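Mannosephosphate isomerase, putative (PDB 1ZX5) probably interconverts D-mannose 6-phosphate and D-fructose 6-phosphate as a zinc-dependent isomerase of the type 1 mannose-6-phosphate isomerase family. Local coordinates at residues E114-K126 with G223-V235. Residues are numbered along the deposited sequence; the frame is centred on the assembly and turned at random.
Sequences EGGVESAWLVFNK and GMAETENFGLEVV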
ATOM      1  N   GLU A 114     -16.712   5.737   1.935  1.00 32.04           N
ATOM      2  CA  GLU A 114     -15.446   5.198   2.461  1.00 33.08           C
ATOM      3  C   GLU A 114     -14.910   5.994   3.658  1.00 32.73           C
ATOM      4  O   GLU A 114     -15.295   7.156   3.880  1.00 32.83           O
ATOM      5  CB  GLU A 114     -14.369   5.155   1.392  1.00 33.59           C
ATOM      6  CG  GLU A 114     -14.827   4.772   0.003  1.00 36.84           C
ATOM      7  CD  GLU A 114     -13.641   4.455  -0.867  1.00 41.42           C
ATOM      8  OE1 GLU A 114     -12.935   3.479  -0.535  1.00 40.59           O
ATOM      9  OE2 GLU A 114     -13.395   5.197  -1.854  1.00 45.00           O
ATOM     10  N   GLY A 115     -14.010   5.364   4.413  1.00 31.94           N
ATOM     11  CA  GLY A 115     -13.340   6.015   5.534  1.00 30.66           C
ATOM     12  C   GLY A 115     -12.119   6.809   5.089  1.00 29.88           C
ATOM     13  O   GLY A 115     -11.844   6.944   3.885  1.00 29.28           O
ATOM     14  N   GLY A 116     -11.399   7.336   6.076  1.00 29.42           N
ATOM     15  CA  GLY A 116     -10.145   8.047   5.865  1.00 29.24           C
ATOM     16  C   GLY A 116      -8.999   7.155   5.412  1.00 29.11           C
ATOM     17  O   GLY A 116      -9.121   5.926   5.371  1.00 28.85           O
ATOM     18  N   VAL A 117      -7.895   7.788   5.025  1.00 29.12           N
ATOM     19  CA  VAL A 117      -6.750   7.067   4.486  1.00 29.09           C
ATOM     20  C   VAL A 117      -5.463   7.538   5.146  1.00 29.61           C
ATOM     21  O   VAL A 117      -5.133   8.729   5.104  1.00 29.92           O
ATOM     22  CB  VAL A 117      -6.591   7.236   2.943  1.00 29.16           C
ATOM     23  CG1 VAL A 117      -5.589   6.199   2.392  1.00 27.12           C
ATOM     24  CG2 VAL A 117      -7.934   7.135   2.210  1.00 28.90           C
ATOM     25  N   GLU A 118      -4.752   6.596   5.759  1.00 30.08           N
ATOM     26  CA  GLU A 118      -3.336   6.766   6.109  1.00 30.87           C
ATOM     27  C   GLU A 118      -2.575   5.698   5.333  1.00 30.50           C
ATOM     28  O   GLU A 118      -3.116   4.625   5.072  1.00 30.09           O
ATOM     29  CB  GLU A 118      -3.112   6.593   7.614  1.00 30.70           C
ATOM     30  CG  GLU A 118      -3.597   5.224   8.155  1.00 32.70           C
ATOM     31  CD  GLU A 118      -3.322   5.000   9.659  1.00 33.05           C
ATOM     32  OE1 GLU A 118      -2.856   5.948  10.348  1.00 33.90           O
ATOM     33  OE2 GLU A 118      -3.585   3.863  10.144  1.00 33.09           O
ATOM     34  N   SER A 119      -1.333   5.979   4.952  1.00 30.68           N
ATOM     35  CA  SER A 119      -0.559   4.995   4.207  1.00 31.17           C
ATOM     36  C   SER A 119       0.936   4.989   4.489  1.00 30.78           C
ATOM     37  O   SER A 119       1.533   5.999   4.887  1.00 30.95           O
ATOM     38  CB  SER A 119      -0.811   5.137   2.706  1.00 31.89           C
ATOM     39  OG  SER A 119      -0.359   6.389   2.273  1.00 36.27           O
ATOM     40  N   ALA A 120       1.519   3.810   4.299  1.00 29.91           N
ATOM     41  CA  ALA A 120       2.938   3.598   4.397  1.00 29.22           C
ATOM     42  C   ALA A 120       3.436   3.158   3.011  1.00 29.27           C
ATOM     43  O   ALA A 120       2.846   2.294   2.364  1.00 29.16           O
ATOM     44  CB  ALA A 120       3.240   2.554   5.469  1.00 28.65           C
ATOM     45  N   TRP A 121       4.520   3.777   2.562  1.00 29.44           N
ATOM     46  CA  TRP A 121       5.082   3.553   1.232  1.00 29.29           C
ATOM     47  C   TRP A 121       6.429   2.888   1.386  1.00 28.45           C
ATOM     48  O   TRP A 121       7.209   3.272   2.248  1.00 28.23           O
ATOM     49  CB  TRP A 121       5.319   4.897   0.540  1.00 30.66           C
ATOM     50  CG  TRP A 121       4.105   5.603   0.012  1.00 32.01           C
ATOM     51  CD1 TRP A 121       2.794   5.356   0.316  1.00 33.57           C
ATOM     52  CD2 TRP A 121       4.106   6.705  -0.904  1.00 34.77           C
ATOM     53  NE1 TRP A 121       1.976   6.218  -0.375  1.00 35.48           N
ATOM     54  CE2 TRP A 121       2.757   7.058  -1.134  1.00 35.97           C
ATOM     55  CE3 TRP A 121       5.123   7.434  -1.554  1.00 35.14           C
ATOM     56  CZ2 TRP A 121       2.392   8.117  -1.989  1.00 35.69           C
ATOM     57  CZ3 TRP A 121       4.759   8.489  -2.411  1.00 34.53           C
ATOM     58  CH2 TRP A 121       3.408   8.817  -2.618  1.00 34.01           C
ATOM     59  N   LEU A 122       6.682   1.879   0.559  1.00 27.67           N
ATOM     60  CA  LEU A 122       7.999   1.280   0.408  1.00 26.54           C
ATOM     61  C   LEU A 122       8.372   1.380  -1.067  1.00 26.96           C
ATOM     62  O   LEU A 122       7.707   0.822  -1.940  1.00 27.25           O
ATOM     63  CB  LEU A 122       8.021  -0.180   0.874  1.00 26.22           C
ATOM     64  CG  LEU A 122       9.387  -0.886   0.778  1.00 25.79           C
ATOM     65  CD1 LEU A 122      10.389  -0.385   1.847  1.00 22.13           C
ATOM     66  CD2 LEU A 122       9.216  -2.408   0.849  1.00 24.85           C
ATOM     67  N   VAL A 123       9.443   2.107  -1.321  1.00 26.76           N
ATOM     68  CA  VAL A 123       9.881   2.446  -2.662  1.00 26.49           C
ATOM     69  C   VAL A 123      10.873   1.374  -3.135  1.00 26.26           C
ATOM     70  O   VAL A 123      11.607   0.815  -2.328  1.00 25.74           O
ATOM     71  CB  VAL A 123      10.517   3.867  -2.600  1.00 27.36           C
ATOM     72  CG1 VAL A 123      11.444   4.142  -3.753  1.00 28.34           C
ATOM     73  CG2 VAL A 123       9.429   4.954  -2.444  1.00 25.17           C
ATOM     74  N   PHE A 124      10.892   1.083  -4.433  1.00 25.62           N
ATOM     75  CA  PHE A 124      11.750   0.024  -4.962  1.00 25.15           C
ATOM     76  C   PHE A 124      12.873   0.504  -5.859  1.00 25.19           C
ATOM     77  O   PHE A 124      13.714  -0.286  -6.252  1.00 26.01           O
ATOM     78  CB  PHE A 124      10.919  -1.041  -5.698  1.00 24.91           C
ATOM     79  CG  PHE A 124      10.001  -1.806  -4.793  1.00 23.81           C
ATOM     80  CD1 PHE A 124      10.515  -2.590  -3.757  1.00 24.50           C
ATOM     81  CD2 PHE A 124       8.631  -1.711  -4.943  1.00 23.36           C
ATOM     82  CE1 PHE A 124       9.673  -3.280  -2.890  1.00 23.94           C
ATOM     83  CE2 PHE A 124       7.776  -2.413  -4.100  1.00 25.25           C
ATOM     84  CZ  PHE A 124       8.301  -3.204  -3.069  1.00 24.51           C
ATOM     85  N   ASN A 125      12.896   1.789  -6.188  1.00 24.74           N
ATOM     86  CA  ASN A 125      13.835   2.263  -7.193  1.00 24.37           C
ATOM     87  C   ASN A 125      14.309   3.672  -6.870  1.00 24.52           C
ATOM     88  O   ASN A 125      13.990   4.209  -5.811  1.00 24.32           O
ATOM     89  CB  ASN A 125      13.206   2.177  -8.604  1.00 23.69           C
ATOM     90  CG  ASN A 125      12.122   3.231  -8.839  1.00 23.53           C
ATOM     91  OD1 ASN A 125      11.405   3.629  -7.914  1.00 21.88           O
ATOM     92  ND2 ASN A 125      12.008   3.693 -10.081  1.00 22.38           N
ATOM     93  N   LYS A 126      15.064   4.259  -7.790  1.00 25.15           N
ATOM     94  CA  LYS A 126      15.473   5.646  -7.669  1.00 26.36           C
ATOM     95  C   LYS A 126      14.563   6.521  -8.525  1.00 26.35           C
ATOM     96  O   LYS A 126      14.641   6.537  -9.758  1.00 26.48           O
ATOM     97  CB  LYS A 126      16.966   5.809  -7.985  1.00 26.15           C
ATOM     98  CG  LYS A 126      17.801   4.711  -7.272  1.00 30.35           C
ATOM     99  CD  LYS A 126      19.244   5.087  -6.905  1.00 34.30           C
ATOM    100  CE  LYS A 126      20.173   4.986  -8.082  1.00 37.35           C
ATOM    101  NZ  LYS A 126      21.490   5.649  -7.773  1.00 40.40           N
ATOM    102  N   GLY A 223      13.644   0.565   4.904  1.00 29.87           N
ATOM    103  CA  GLY A 223      13.023  -0.757   4.932  1.00 30.72           C
ATOM    104  C   GLY A 223      11.963  -1.002   5.998  1.00 32.08           C
ATOM    105  O   GLY A 223      11.613  -2.146   6.258  1.00 31.50           O
HETATM  106  N   MSE A 224      11.421   0.057   6.593  1.00 33.16           N
HETATM  107  CA  MSE A 224      10.602  -0.095   7.784  1.00 37.21           C
HETATM  108  C   MSE A 224       9.756   1.144   8.031  1.00 34.40           C
HETATM  109  O   MSE A 224      10.291   2.239   8.219  1.00 34.07           O
HETATM  110  CB  MSE A 224      11.543  -0.294   8.962  1.00 36.44           C
HETATM  111  CG  MSE A 224      11.043  -1.095  10.112  1.00 41.44           C
HETATM  112 SE   MSE A 224      12.568  -1.111  11.398  0.80 50.66          SE
HETATM  113  CE  MSE A 224      11.783   0.070  12.780  1.00 50.48           C
ATOM    114  N   ALA A 225       8.439   0.974   8.035  1.00 33.30           N
ATOM    115  CA  ALA A 225       7.521   2.066   8.336  1.00 32.83           C
ATOM    116  C   ALA A 225       6.238   1.538   8.960  1.00 32.81           C
ATOM    117  O   ALA A 225       5.843   0.398   8.705  1.00 32.38           O
ATOM    118  CB  ALA A 225       7.197   2.872   7.065  1.00 32.68           C
ATOM    119  N   GLU A 226       5.592   2.371   9.775  1.00 32.91           N
ATOM    120  CA  GLU A 226       4.296   2.029  10.344  1.00 34.08           C
ATOM    121  C   GLU A 226       3.384   3.226  10.627  1.00 33.58           C
ATOM    122  O   GLU A 226       3.826   4.375  10.710  1.00 33.09           O
ATOM    123  CB  GLU A 226       4.426   1.106  11.579  1.00 33.88           C
ATOM    124  CG  GLU A 226       5.378   1.556  12.654  1.00 36.49           C
ATOM    125  CD  GLU A 226       5.535   0.538  13.798  1.00 36.62           C
ATOM    126  OE1 GLU A 226       5.828  -0.667  13.568  1.00 39.85           O
ATOM    127  OE2 GLU A 226       5.351   0.958  14.948  1.00 40.32           O
ATOM    128  N   THR A 227       2.093   2.929  10.726  1.00 33.61           N
ATOM    129  CA  THR A 227       1.097   3.867  11.219  1.00 33.39           C
ATOM    130  C   THR A 227       0.662   3.300  12.569  1.00 33.71           C
ATOM    131  O   THR A 227       1.345   2.420  13.106  1.00 33.64           O
ATOM    132  CB  THR A 227      -0.085   4.003  10.239  1.00 33.24           C
ATOM    133  OG1 THR A 227      -0.868   2.805  10.256  1.00 33.34           O
ATOM    134  CG2 THR A 227       0.411   4.260   8.817  1.00 32.06           C
ATOM    135  N   GLU A 228      -0.450   3.769  13.140  1.00 33.73           N
ATOM    136  CA  GLU A 228      -0.881   3.185  14.414  1.00 33.72           C
ATOM    137  C   GLU A 228      -1.652   1.888  14.197  1.00 32.12           C
ATOM    138  O   GLU A 228      -1.904   1.153  15.144  1.00 32.28           O
ATOM    139  CB  GLU A 228      -1.694   4.176  15.272  1.00 35.25           C
ATOM    140  CG  GLU A 228      -0.851   5.243  16.041  1.00 39.83           C
ATOM    141  CD  GLU A 228      -0.027   4.662  17.211  1.00 46.40           C
ATOM    142  OE1 GLU A 228      -0.368   4.956  18.383  1.00 49.27           O
ATOM    143  OE2 GLU A 228       0.965   3.918  16.975  1.00 49.20           O
ATOM    144  N   ASN A 229      -2.004   1.601  12.948  1.00 30.42           N
ATOM    145  CA  ASN A 229      -2.871   0.467  12.640  1.00 29.04           C
ATOM    146  C   ASN A 229      -2.193  -0.696  11.920  1.00 27.86           C
ATOM    147  O   ASN A 229      -2.700  -1.815  11.929  1.00 27.06           O
ATOM    148  CB  ASN A 229      -4.076   0.941  11.834  1.00 28.97           C
ATOM    149  CG  ASN A 229      -5.013   1.819  12.653  1.00 30.02           C
ATOM    150  OD1 ASN A 229      -5.353   2.928  12.246  1.00 31.61           O
ATOM    151  ND2 ASN A 229      -5.423   1.330  13.804  1.00 28.19           N
ATOM    152  N   PHE A 230      -1.062  -0.413  11.285  1.00 26.56           N
ATOM    153  CA  PHE A 230      -0.357  -1.403  10.488  1.00 26.40           C
ATOM    154  C   PHE A 230       1.087  -0.969  10.225  1.00 26.03           C
ATOM    155  O   PHE A 230       1.445   0.195  10.402  1.00 25.88           O
ATOM    156  CB  PHE A 230      -1.101  -1.677   9.163  1.00 25.72           C
ATOM    157  CG  PHE A 230      -1.324  -0.453   8.319  1.00 26.64           C
ATOM    158  CD1 PHE A 230      -0.311   0.040   7.485  1.00 26.72           C
ATOM    159  CD2 PHE A 230      -2.554   0.216   8.346  1.00 27.20           C
ATOM    160  CE1 PHE A 230      -0.526   1.171   6.700  1.00 25.77           C
ATOM    161  CE2 PHE A 230      -2.772   1.349   7.563  1.00 24.89           C
ATOM    162  CZ  PHE A 230      -1.758   1.818   6.740  1.00 25.79           C
ATOM    163  N   GLY A 231       1.912  -1.911   9.790  1.00 25.75           N
ATOM    164  CA  GLY A 231       3.277  -1.582   9.422  1.00 25.53           C
ATOM    165  C   GLY A 231       3.800  -2.548   8.386  1.00 25.80           C
ATOM    166  O   GLY A 231       3.118  -3.496   7.994  1.00 25.47           O
ATOM    167  N   LEU A 232       5.031  -2.302   7.963  1.00 25.93           N
ATOM    168  CA  LEU A 232       5.723  -3.135   6.998  1.00 25.89           C
ATOM    169  C   LEU A 232       7.207  -3.121   7.364  1.00 25.80           C
ATOM    170  O   LEU A 232       7.712  -2.120   7.883  1.00 24.93           O
ATOM    171  CB  LEU A 232       5.499  -2.611   5.568  1.00 25.63           C
ATOM    172  CG  LEU A 232       6.077  -1.238   5.184  1.00 25.87           C
ATOM    173  CD1 LEU A 232       7.540  -1.352   4.730  1.00 25.51           C
ATOM    174  CD2 LEU A 232       5.234  -0.602   4.072  1.00 24.77           C
ATOM    175  N   GLU A 233       7.890  -4.233   7.110  1.00 26.12           N
ATOM    176  CA  GLU A 233       9.345  -4.312   7.288  1.00 27.43           C
ATOM    177  C   GLU A 233       9.924  -5.193   6.207  1.00 26.54           C
ATOM    178  O   GLU A 233       9.293  -6.163   5.790  1.00 26.57           O
ATOM    179  CB  GLU A 233       9.725  -4.875   8.664  1.00 27.15           C
ATOM    180  CG  GLU A 233       9.123  -6.259   8.956  1.00 29.69           C
ATOM    181  CD  GLU A 233       9.605  -6.865  10.260  1.00 30.65           C
ATOM    182  OE1 GLU A 233      10.390  -6.209  10.975  1.00 36.61           O
ATOM    183  OE2 GLU A 233       9.220  -8.020  10.558  1.00 34.89           O
ATOM    184  N   VAL A 234      11.123  -4.844   5.755  1.00 26.29           N
ATOM    185  CA  VAL A 234      11.855  -5.645   4.797  1.00 25.83           C
ATOM    186  C   VAL A 234      12.753  -6.621   5.572  1.00 25.80           C
ATOM    187  O   VAL A 234      13.567  -6.199   6.384  1.00 25.74           O
ATOM    188  CB  VAL A 234      12.693  -4.747   3.840  1.00 26.02           C
ATOM    189  CG1 VAL A 234      13.510  -5.599   2.846  1.00 25.07           C
ATOM    190  CG2 VAL A 234      11.776  -3.761   3.089  1.00 25.43           C
ATOM    191  N   VAL A 235      12.573  -7.919   5.343  1.00 25.21           N
ATOM    192  CA  VAL A 235      13.423  -8.942   5.945  1.00 24.64           C
ATOM    193  C   VAL A 235      14.447  -9.409   4.907  1.00 25.13           C
ATOM    194  O   VAL A 235      14.064  -9.859   3.822  1.00 24.84           O
ATOM    195  CB  VAL A 235      12.582 -10.147   6.448  1.00 24.68           C
ATOM    196  CG1 VAL A 235      13.464 -11.164   7.236  1.00 22.98           C
ATOM    197  CG2 VAL A 235      11.408  -9.653   7.295  1.00 23.82           C
TER
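Glu118, whose long extended chain suits a partly exposed place, reaches the turn between strands 224-226 and 230-235. There its OE2 lies 2.9 Å from Thr227 OG1, a weak hydrogen bond that is not settled, since the hydroxyl proton has another acceptor within reach. The same carboxylate stands almost perpendicular to the Phe230 ring, OE2 3.7 Å from CE2, while the ring takes Glu118 O at its edge, in plane, 3.5 Å from CZ. Further along, the side-chain contacts become apolar. Ala120, small enough to let the two layers come close, sets its CB 4.0 Å from Leu232 CD2 and also against Ala225 CB and Phe230 CE1. Branched Leu122, Leu232 and Val234 fill the space between the sheets: with CG anti to the backbone N (chi1 -179°), Leu122 carries both methyls to Val234 CG2, CD2 at 3.7 Å. Its CD1 rests on Gly223 CA, where a positive phi favours glycine.

Behind this first shell, Thr227 is fixed by an ST turn: its OG1 accepts the backbone N-H of Asn229 (3.2 Å, 161°) and, weakly, that of Phe230. This hydroxyl also lies 3.5 Å above one face of the Phe230 ring, over its centre. An alanine in place of Glu118 would probably leave Thr227 OG1 without its carboxylate partner and open a gap beside the CE2-CZ side of the ring.

No backbone hydrogen bonds join the segments; two sheets pack face to face, strands 119-123 and 230-235 running nearly parallel (13°), their axes 8.0 Å apart at closest approach. Thus the catalytic-domain family region meets the C-terminal cupin region, strand 119-123 lying between strands 181-188 and 167-170, and the hairpin edging the sheet that continues into strand 291-298.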